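Local coordinates for putative membrane protein mmpL11 (Mycobacterium tuberculosis, PDB 4Y0L), which is an RND-family membrane protein, probably a transporter that exports lipids to the mycobacterial cell envelope, represented here by its periplasmic domain D2, at residues V6-G11 with P16-T21; A24-I29 with V38-F43. One frame throughout, in Å; residues are numbered along the deposited sequence.

Interaction 1: V6-G11 with P16-T21; sequences VRFDAG and PEHSQT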
ATOM      1  N   VAL A   6       1.683   3.726  -3.058  1.00 22.74           N
ATOM      2  CA  VAL A   6       1.150   3.112  -4.270  1.00 23.83           C
ATOM      3  C   VAL A   6       0.887   4.173  -5.337  1.00 20.96           C
ATOM      4  O   VAL A   6       0.106   5.097  -5.117  1.00 19.78           O
ATOM      5  CB  VAL A   6      -0.158   2.343  -3.990  1.00 28.29           C
ATOM      6  CG1 VAL A   6      -0.538   1.491  -5.192  1.00 30.86           C
ATOM      7  CG2 VAL A   6      -0.011   1.470  -2.751  1.00 26.42           C
ATOM      8  N   ARG A   7       1.541   4.030  -6.487  1.00 21.09           N
ATOM      9  CA  ARG A   7       1.368   4.966  -7.598  1.00 33.06           C
ATOM     10  C   ARG A   7       0.657   4.295  -8.761  1.00 28.34           C
ATOM     11  O   ARG A   7       0.934   3.140  -9.090  1.00 30.27           O
ATOM     12  CB  ARG A   7       2.719   5.517  -8.069  1.00 46.34           C
ATOM     13  CG  ARG A   7       3.421   6.405  -7.053  1.00 40.14           C
ATOM     14  CD  ARG A   7       4.764   5.831  -6.639  1.00 43.19           C
ATOM     15  NE  ARG A   7       5.844   6.243  -7.532  1.00 48.45           N
ATOM     16  CZ  ARG A   7       7.036   5.655  -7.589  1.00 48.74           C
ATOM     17  NH1 ARG A   7       7.309   4.611  -6.816  1.00 45.58           N
ATOM     18  NH2 ARG A   7       7.957   6.104  -8.430  1.00 63.83           N
ATOM     19  N   PHE A   8      -0.259   5.036  -9.379  1.00 22.75           N
ATOM     20  CA  PHE A   8      -0.994   4.567 -10.546  1.00 21.13           C
ATOM     21  C   PHE A   8      -0.618   5.383 -11.776  1.00 28.60           C
ATOM     22  O   PHE A   8      -0.271   6.559 -11.670  1.00 28.48           O
ATOM     23  CB  PHE A   8      -2.498   4.648 -10.296  1.00 19.12           C
ATOM     24  CG  PHE A   8      -2.972   3.760  -9.186  1.00 18.44           C
ATOM     25  CD1 PHE A   8      -3.237   2.422  -9.420  1.00 22.62           C
ATOM     26  CD2 PHE A   8      -3.153   4.263  -7.908  1.00 19.76           C
ATOM     27  CE1 PHE A   8      -3.674   1.598  -8.401  1.00 15.32           C
ATOM     28  CE2 PHE A   8      -3.589   3.445  -6.883  1.00 26.40           C
ATOM     29  CZ  PHE A   8      -3.852   2.109  -7.131  1.00 14.92           C
ATOM     30  N   ASP A   9      -0.699   4.751 -12.941  1.00 24.81           N
ATOM     31  CA  ASP A   9      -0.247   5.359 -14.185  1.00 30.07           C
ATOM     32  C   ASP A   9      -1.349   6.163 -14.867  1.00 26.55           C
ATOM     33  O   ASP A   9      -1.063   7.076 -15.641  1.00 30.41           O
ATOM     34  CB  ASP A   9       0.268   4.284 -15.145  1.00 46.31           C
ATOM     35  CG  ASP A   9       1.715   4.501 -15.551  1.00 53.82           C
ATOM     36  OD1 ASP A   9       2.136   5.670 -15.687  1.00 64.67           O
ATOM     37  OD2 ASP A   9       2.433   3.497 -15.740  1.00 70.59           O
ATOM     38  N   ALA A  10      -2.603   5.813 -14.594  1.00 27.79           N
ATOM     39  CA  ALA A  10      -3.739   6.519 -15.182  1.00 25.45           C
ATOM     40  C   ALA A  10      -4.744   6.952 -14.123  1.00 27.49           C
ATOM     41  O   ALA A  10      -5.127   6.167 -13.254  1.00 32.58           O
ATOM     42  CB  ALA A  10      -4.420   5.647 -16.222  1.00 37.42           C
ATOM     43  N   GLY A  11      -5.173   8.207 -14.207  1.00 22.99           N
ATOM     44  CA  GLY A  11      -6.196   8.719 -13.316  1.00 33.23           C
ATOM     45  C   GLY A  11      -5.690   8.933 -11.905  1.00 34.69           C
ATOM     46  O   GLY A  11      -4.551   8.590 -11.579  1.00 38.73           O
ATOM     47  N   PRO A  16     -12.489   5.435  -8.219  1.00 18.06           N
ATOM     48  CA  PRO A  16     -13.175   4.200  -7.811  1.00 10.23           C
ATOM     49  C   PRO A  16     -12.585   2.945  -8.455  1.00 11.40           C
ATOM     50  O   PRO A  16     -12.587   1.873  -7.851  1.00 10.21           O
ATOM     51  CB  PRO A  16     -14.614   4.421  -8.289  1.00 13.53           C
ATOM     52  CG  PRO A  16     -14.774   5.885  -8.355  1.00 16.29           C
ATOM     53  CD  PRO A  16     -13.436   6.435  -8.746  1.00 13.02           C
ATOM     54  N   GLU A  17     -12.085   3.085  -9.678  1.00 15.78           N
ATOM     55  CA  GLU A  17     -11.528   1.951 -10.406  1.00 14.12           C
ATOM     56  C   GLU A  17     -10.264   1.398  -9.748  1.00 11.43           C
ATOM     57  O   GLU A  17      -9.874   0.260 -10.010  1.00 11.90           O
ATOM     58  CB  GLU A  17     -11.220   2.349 -11.853  1.00 15.49           C
ATOM     59  CG  GLU A  17     -12.454   2.629 -12.711  1.00 23.71           C
ATOM     60  CD  GLU A  17     -12.991   4.042 -12.551  1.00 24.28           C
ATOM     61  OE1 GLU A  17     -12.441   4.819 -11.741  1.00 22.65           O
ATOM     62  OE2 GLU A  17     -13.973   4.377 -13.248  1.00 30.89           O
ATOM     63  N   HIS A  18      -9.632   2.201  -8.898  1.00 10.64           N
ATOM     64  CA  HIS A  18      -8.381   1.813  -8.249  1.00 22.05           C
ATOM     65  C   HIS A  18      -8.557   1.349  -6.802  1.00 18.66           C
ATOM     66  O   HIS A  18      -7.613   0.845  -6.193  1.00 12.87           O
ATOM     67  CB  HIS A  18      -7.394   2.984  -8.264  1.00 16.52           C
ATOM     68  CG  HIS A  18      -6.761   3.231  -9.598  1.00 12.01           C
ATOM     69  ND1 HIS A  18      -6.271   2.216 -10.389  1.00 13.54           N
ATOM     70  CD2 HIS A  18      -6.530   4.383 -10.272  1.00 12.57           C
ATOM     71  CE1 HIS A  18      -5.768   2.732 -11.500  1.00 15.16           C
ATOM     72  NE2 HIS A  18      -5.912   4.043 -11.451  1.00 13.51           N
ATOM     73  N   SER A  19      -9.753   1.526  -6.249  1.00 14.32           N
ATOM     74  CA  SER A  19      -9.958   1.332  -4.815  1.00 19.18           C
ATOM     75  C   SER A  19      -9.777  -0.122  -4.375  1.00 13.22           C
ATOM     76  O   SER A  19      -9.310  -0.388  -3.267  1.00 17.09           O
ATOM     77  CB  SER A  19     -11.349   1.827  -4.411  1.00 16.21           C
ATOM     78  OG  SER A  19     -12.359   1.209  -5.189  1.00 33.37           O
ATOM     79  N   GLN A  20     -10.142  -1.062  -5.238  1.00 12.15           N
ATOM     80  CA  GLN A  20     -10.013  -2.476  -4.906  1.00 16.35           C
ATOM     81  C   GLN A  20      -8.545  -2.882  -4.853  1.00 16.05           C
ATOM     82  O   GLN A  20      -8.157  -3.745  -4.065  1.00 14.54           O
ATOM     83  CB  GLN A  20     -10.773  -3.339  -5.917  1.00 14.38           C
ATOM     84  CG  GLN A  20     -10.607  -4.839  -5.710  1.00 30.30           C
ATOM     85  CD  GLN A  20     -11.038  -5.289  -4.328  1.00 42.66           C
ATOM     86  OE1 GLN A  20     -11.928  -4.696  -3.720  1.00 34.09           O
ATOM     87  NE2 GLN A  20     -10.402  -6.342  -3.821  1.00 40.44           N
ATOM     88  N   THR A  21      -7.730  -2.258  -5.696  1.00 12.00           N
ATOM     89  CA  THR A  21      -6.296  -2.505  -5.684  1.00 15.17           C
ATOM     90  C   THR A  21      -5.692  -1.988  -4.387  1.00 13.00           C
ATOM     91  O   THR A  21      -4.834  -2.633  -3.792  1.00 14.07           O
ATOM     92  CB  THR A  21      -5.599  -1.839  -6.878  1.00 18.72           C
ATOM     93  OG1 THR A  21      -6.186  -2.315  -8.096  1.00 27.95           O
ATOM     94  CG2 THR A  21      -4.104  -2.152  -6.876  1.00 18.59           C
TER
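The rings of Phe8 and His18 lie face to face, their centroids 3.8 Å apart and their planes tilted by 22°. His18 CG sits over the centre of the Phe8 ring, while Phe8 CD1 approaches the imidazole nearer its rim, 3.2 Å from His18 ND1. The two side chains run past each other in opposite directions, which places the CB of each over the other's ring in paired CH-pi contacts; His18 CB is 4.0 Å from the Phe8 centroid. With CG beside the backbone N (chi1 -75°), the His18 side chain is directed at Phe8.

The contact spans the connection from strand 2-7 to helix 19-29, the opening beta-alpha step of a beta-alpha-beta-beta-alpha-beta domain with a ferredoxin-like strand order, consistent with RND periplasmic domains.

One hydrogen bond crosses it: His18 NE2 donates to Ala10 O at 2.9 Å, with an N-H...O angle of 169°. Ala10 O lies in the imidazole plane; the bond and the stack together limit the ring's rotation, and a carbonyl acceptor implies a proton on NE2.

Apolar packing continues at the edge of the Phe8 ring, where Thr21 CG2 comes within 4.1 Å of Phe8 CE1. Ile22 and Ala83 also touch this phenyl ring.

Interaction 2: A24-I29 with V38-F43; sequences AIRHRI and VAPPRF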
ATOM      1  N   ALA A  24      -6.889  -4.303  -1.662  1.00 15.31           N
ATOM      2  CA  ALA A  24      -6.178  -5.581  -1.691  1.00 16.75           C
ATOM      3  C   ALA A  24      -4.796  -5.444  -1.064  1.00 17.62           C
ATOM      4  O   ALA A  24      -4.367  -6.302  -0.297  1.00 19.45           O
ATOM      5  CB  ALA A  24      -6.062  -6.096  -3.120  1.00 16.65           C
ATOM      6  N   ILE A  25      -4.101  -4.362  -1.400  1.00 16.86           N
ATOM      7  CA  ILE A  25      -2.782  -4.091  -0.836  1.00 18.27           C
ATOM      8  C   ILE A  25      -2.890  -3.884   0.669  1.00 18.75           C
ATOM      9  O   ILE A  25      -2.078  -4.398   1.436  1.00 28.28           O
ATOM     10  CB  ILE A  25      -2.136  -2.850  -1.492  1.00 17.29           C
ATOM     11  CG1 ILE A  25      -1.823  -3.140  -2.959  1.00 27.35           C
ATOM     12  CG2 ILE A  25      -0.850  -2.454  -0.770  1.00 25.29           C
ATOM     13  CD1 ILE A  25      -1.599  -1.905  -3.795  1.00 16.45           C
ATOM     14  N   ARG A  26      -3.900  -3.128   1.081  1.00 18.01           N
ATOM     15  CA  ARG A  26      -4.130  -2.843   2.490  1.00 19.01           C
ATOM     16  C   ARG A  26      -4.361  -4.129   3.285  1.00 21.69           C
ATOM     17  O   ARG A  26      -3.824  -4.301   4.379  1.00 24.36           O
ATOM     18  CB  ARG A  26      -5.326  -1.903   2.636  1.00 25.21           C
ATOM     19  CG  ARG A  26      -5.657  -1.533   4.069  1.00 33.90           C
ATOM     20  CD  ARG A  26      -6.560  -0.310   4.128  1.00 43.68           C
ATOM     21  NE  ARG A  26      -6.839   0.102   5.504  1.00 44.24           N
ATOM     22  CZ  ARG A  26      -7.988  -0.100   6.147  1.00 39.18           C
ATOM     23  NH1 ARG A  26      -9.008  -0.708   5.553  1.00 34.53           N
ATOM     24  NH2 ARG A  26      -8.122   0.320   7.398  1.00 32.35           N
ATOM     25  N   HIS A  27      -5.151  -5.032   2.715  1.00 30.26           N
ATOM     26  CA  HIS A  27      -5.475  -6.304   3.355  1.00 25.88           C
ATOM     27  C   HIS A  27      -4.252  -7.208   3.503  1.00 29.78           C
ATOM     28  O   HIS A  27      -4.131  -7.940   4.487  1.00 34.53           O
ATOM     29  CB  HIS A  27      -6.564  -7.020   2.552  1.00 34.46           C
ATOM     30  CG  HIS A  27      -6.855  -8.409   3.025  1.00 43.27           C
ATOM     31  ND1 HIS A  27      -6.281  -9.524   2.452  1.00 51.28           N
ATOM     32  CD2 HIS A  27      -7.668  -8.865   4.005  1.00 38.75           C
ATOM     33  CE1 HIS A  27      -6.724 -10.608   3.065  1.00 46.01           C
ATOM     34  NE2 HIS A  27      -7.567 -10.236   4.012  1.00 40.98           N
ATOM     35  N   ARG A  28      -3.348  -7.160   2.529  1.00 23.23           N
ATOM     36  CA  ARG A  28      -2.145  -7.984   2.575  1.00 25.16           C
ATOM     37  C   ARG A  28      -1.145  -7.431   3.589  1.00 26.30           C
ATOM     38  O   ARG A  28      -0.417  -8.186   4.232  1.00 28.59           O
ATOM     39  CB  ARG A  28      -1.496  -8.069   1.192  1.00 24.51           C
ATOM     40  CG  ARG A  28      -0.437  -9.159   1.066  1.00 26.85           C
ATOM     41  CD  ARG A  28      -1.066 -10.543   1.016  1.00 37.89           C
ATOM     42  NE  ARG A  28      -0.067 -11.609   0.913  1.00 40.13           N
ATOM     43  CZ  ARG A  28       0.211 -12.499   1.867  1.00 44.55           C
ATOM     44  NH1 ARG A  28      -0.433 -12.490   3.029  1.00 46.70           N
ATOM     45  NH2 ARG A  28       1.142 -13.418   1.652  1.00 35.97           N
ATOM     46  N   ILE A  29      -1.112  -6.109   3.725  1.00 25.05           N
ATOM     47  CA  ILE A  29      -0.254  -5.459   4.711  1.00 26.39           C
ATOM     48  C   ILE A  29      -0.650  -5.889   6.120  1.00 29.70           C
ATOM     49  O   ILE A  29       0.208  -6.154   6.960  1.00 39.79           O
ATOM     50  CB  ILE A  29      -0.328  -3.918   4.595  1.00 30.49           C
ATOM     51  CG1 ILE A  29       0.353  -3.453   3.308  1.00 23.97           C
ATOM     52  CG2 ILE A  29       0.341  -3.237   5.795  1.00 26.74           C
ATOM     53  CD1 ILE A  29       0.050  -2.016   2.932  1.00 22.47           C
ATOM     54  N   VAL A  38      -3.576  -1.105  10.159  1.00 39.04           N
ATOM     55  CA  VAL A  38      -3.303  -0.480   8.873  1.00 38.59           C
ATOM     56  C   VAL A  38      -4.251   0.694   8.675  1.00 35.63           C
ATOM     57  O   VAL A  38      -5.469   0.530   8.710  1.00 31.34           O
ATOM     58  CB  VAL A  38      -3.469  -1.455   7.703  1.00 43.78           C
ATOM     59  CG1 VAL A  38      -2.929  -0.832   6.429  1.00 52.86           C
ATOM     60  CG2 VAL A  38      -2.756  -2.768   7.982  1.00 45.80           C
ATOM     61  N   ALA A  39      -3.680   1.876   8.473  1.00 30.60           N
ATOM     62  CA  ALA A  39      -4.464   3.078   8.232  1.00 31.65           C
ATOM     63  C   ALA A  39      -5.196   2.980   6.897  1.00 30.21           C
ATOM     64  O   ALA A  39      -4.734   2.291   5.989  1.00 24.84           O
ATOM     65  CB  ALA A  39      -3.564   4.301   8.246  1.00 31.04           C
ATOM     66  N   PRO A  40      -6.343   3.667   6.773  1.00 26.16           N
ATOM     67  CA  PRO A  40      -6.944   3.807   5.442  1.00 28.79           C
ATOM     68  C   PRO A  40      -6.010   4.595   4.536  1.00 29.42           C
ATOM     69  O   PRO A  40      -5.121   5.280   5.044  1.00 23.09           O
ATOM     70  CB  PRO A  40      -8.246   4.574   5.708  1.00 19.68           C
ATOM     71  CG  PRO A  40      -8.501   4.427   7.171  1.00 21.78           C
ATOM     72  CD  PRO A  40      -7.163   4.304   7.817  1.00 25.10           C
ATOM     73  N   PRO A  41      -6.201   4.503   3.212  1.00 21.25           N
ATOM     74  CA  PRO A  41      -5.279   5.180   2.298  1.00 24.66           C
ATOM     75  C   PRO A  41      -5.316   6.694   2.443  1.00 20.69           C
ATOM     76  O   PRO A  41      -6.392   7.287   2.520  1.00 23.34           O
ATOM     77  CB  PRO A  41      -5.777   4.749   0.914  1.00 27.62           C
ATOM     78  CG  PRO A  41      -7.209   4.400   1.119  1.00 16.77           C
ATOM     79  CD  PRO A  41      -7.282   3.810   2.494  1.00 17.77           C
ATOM     80  N   ARG A  42      -4.136   7.300   2.500  1.00 23.01           N
ATOM     81  CA  ARG A  42      -4.008   8.750   2.500  1.00 25.50           C
ATOM     82  C   ARG A  42      -3.610   9.216   1.112  1.00 25.96           C
ATOM     83  O   ARG A  42      -2.568   8.823   0.592  1.00 34.24           O
ATOM     84  CB  ARG A  42      -2.976   9.206   3.529  1.00 32.35           C
ATOM     85  CG  ARG A  42      -3.562  10.047   4.640  1.00 38.99           C
ATOM     86  CD  ARG A  42      -2.523  10.350   5.703  1.00 59.58           C
ATOM     87  NE  ARG A  42      -2.151   9.151   6.453  1.00 59.01           N
ATOM     88  CZ  ARG A  42      -2.863   8.644   7.457  1.00 56.88           C
ATOM     89  NH1 ARG A  42      -3.993   9.225   7.841  1.00 62.92           N
ATOM     90  NH2 ARG A  42      -2.442   7.550   8.077  1.00 50.04           N
ATOM     91  N   PHE A  43      -4.451  10.051   0.515  1.00 28.66           N
ATOM     92  CA  PHE A  43      -4.231  10.513  -0.846  1.00 33.97           C
ATOM     93  C   PHE A  43      -3.485  11.837  -0.889  1.00 40.40           C
ATOM     94  O   PHE A  43      -3.877  12.809  -0.243  1.00 48.70           O
ATOM     95  CB  PHE A  43      -5.565  10.645  -1.574  1.00 27.19           C
ATOM     96  CG  PHE A  43      -6.260   9.335  -1.787  1.00 27.35           C
ATOM     97  CD1 PHE A  43      -5.695   8.366  -2.600  1.00 19.86           C
ATOM     98  CD2 PHE A  43      -7.471   9.066  -1.176  1.00 19.31           C
ATOM     99  CE1 PHE A  43      -6.326   7.158  -2.800  1.00 25.28           C
ATOM    100  CE2 PHE A  43      -8.108   7.856  -1.377  1.00 25.09           C
ATOM    101  CZ  PHE A  43      -7.532   6.902  -2.187  1.00 23.18           C
TER
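Arg26 reaches from helix 19-29 to the backbone carbonyls of Val38 and Ala39, in the strand and loop at 38-40. Its NE donates to Ala39 O at 3.1 Å and its NH2 to Val38 O at 3.0 Å, each with an N-H...O angle of 145°. Neither bond is ideally directed: NE stands well above the Ala39 carbonyl plane, away from the lone pairs, and NH2 is tilted from that of Val38. Both oxygens nevertheless meet the guanidinium near its edge, and the two bonds together restrict its rotation. Pro40 flanks the group obliquely, its CA 3.7 Å from Arg26 NE.

The shaft of the arginine makes an apolar contact of its own, with Arg26 CG 3.7 Å from Val38 CG1. An extended chain, CG anti to the backbone N (chi1 -180°) and straight on to NE, carries the charged end past the valine to the carbonyls. One turn further along the helix, Ile29 crosses Val38 at about a right angle, and their CG2 atoms meet at 3.8 Å. Val38 thus touches both the aliphatic part of Arg26 and the buried Ile29.

Farther out, Ala39 is hydrogen-bonded through its backbone to Ser53, tying the interrupted strand 37-43 to strand 49-55. Helix 19-29 lies against this outermost strand of the antiparallel sheet, with Ile29 also touching Ala54 of strand 49-55 and Leu76 of helix 66-80.

Helix 19-29 serves both contacts, its start and the residue just before it in interaction 1 and its later turns in interaction 2, and in each it meets a strand of the same sheet or the loop leaving it. Their centres lie about 13 Å apart. Both are surface contacts, but interaction 1 has no buried residue among those that touch, whereas interaction 2 lies nearer the chain centre and includes buried Ile29. The chemistry differs too: an aromatic stack with an imidazole N-H donor on the loop side, a charged side chain bonded to backbone carbonyls beside aliphatic packing at the edge strand. Between them, Val6 CG1 packs 3.8 Å from Ile25 CD1, joining the two through the buried helix-sheet interface.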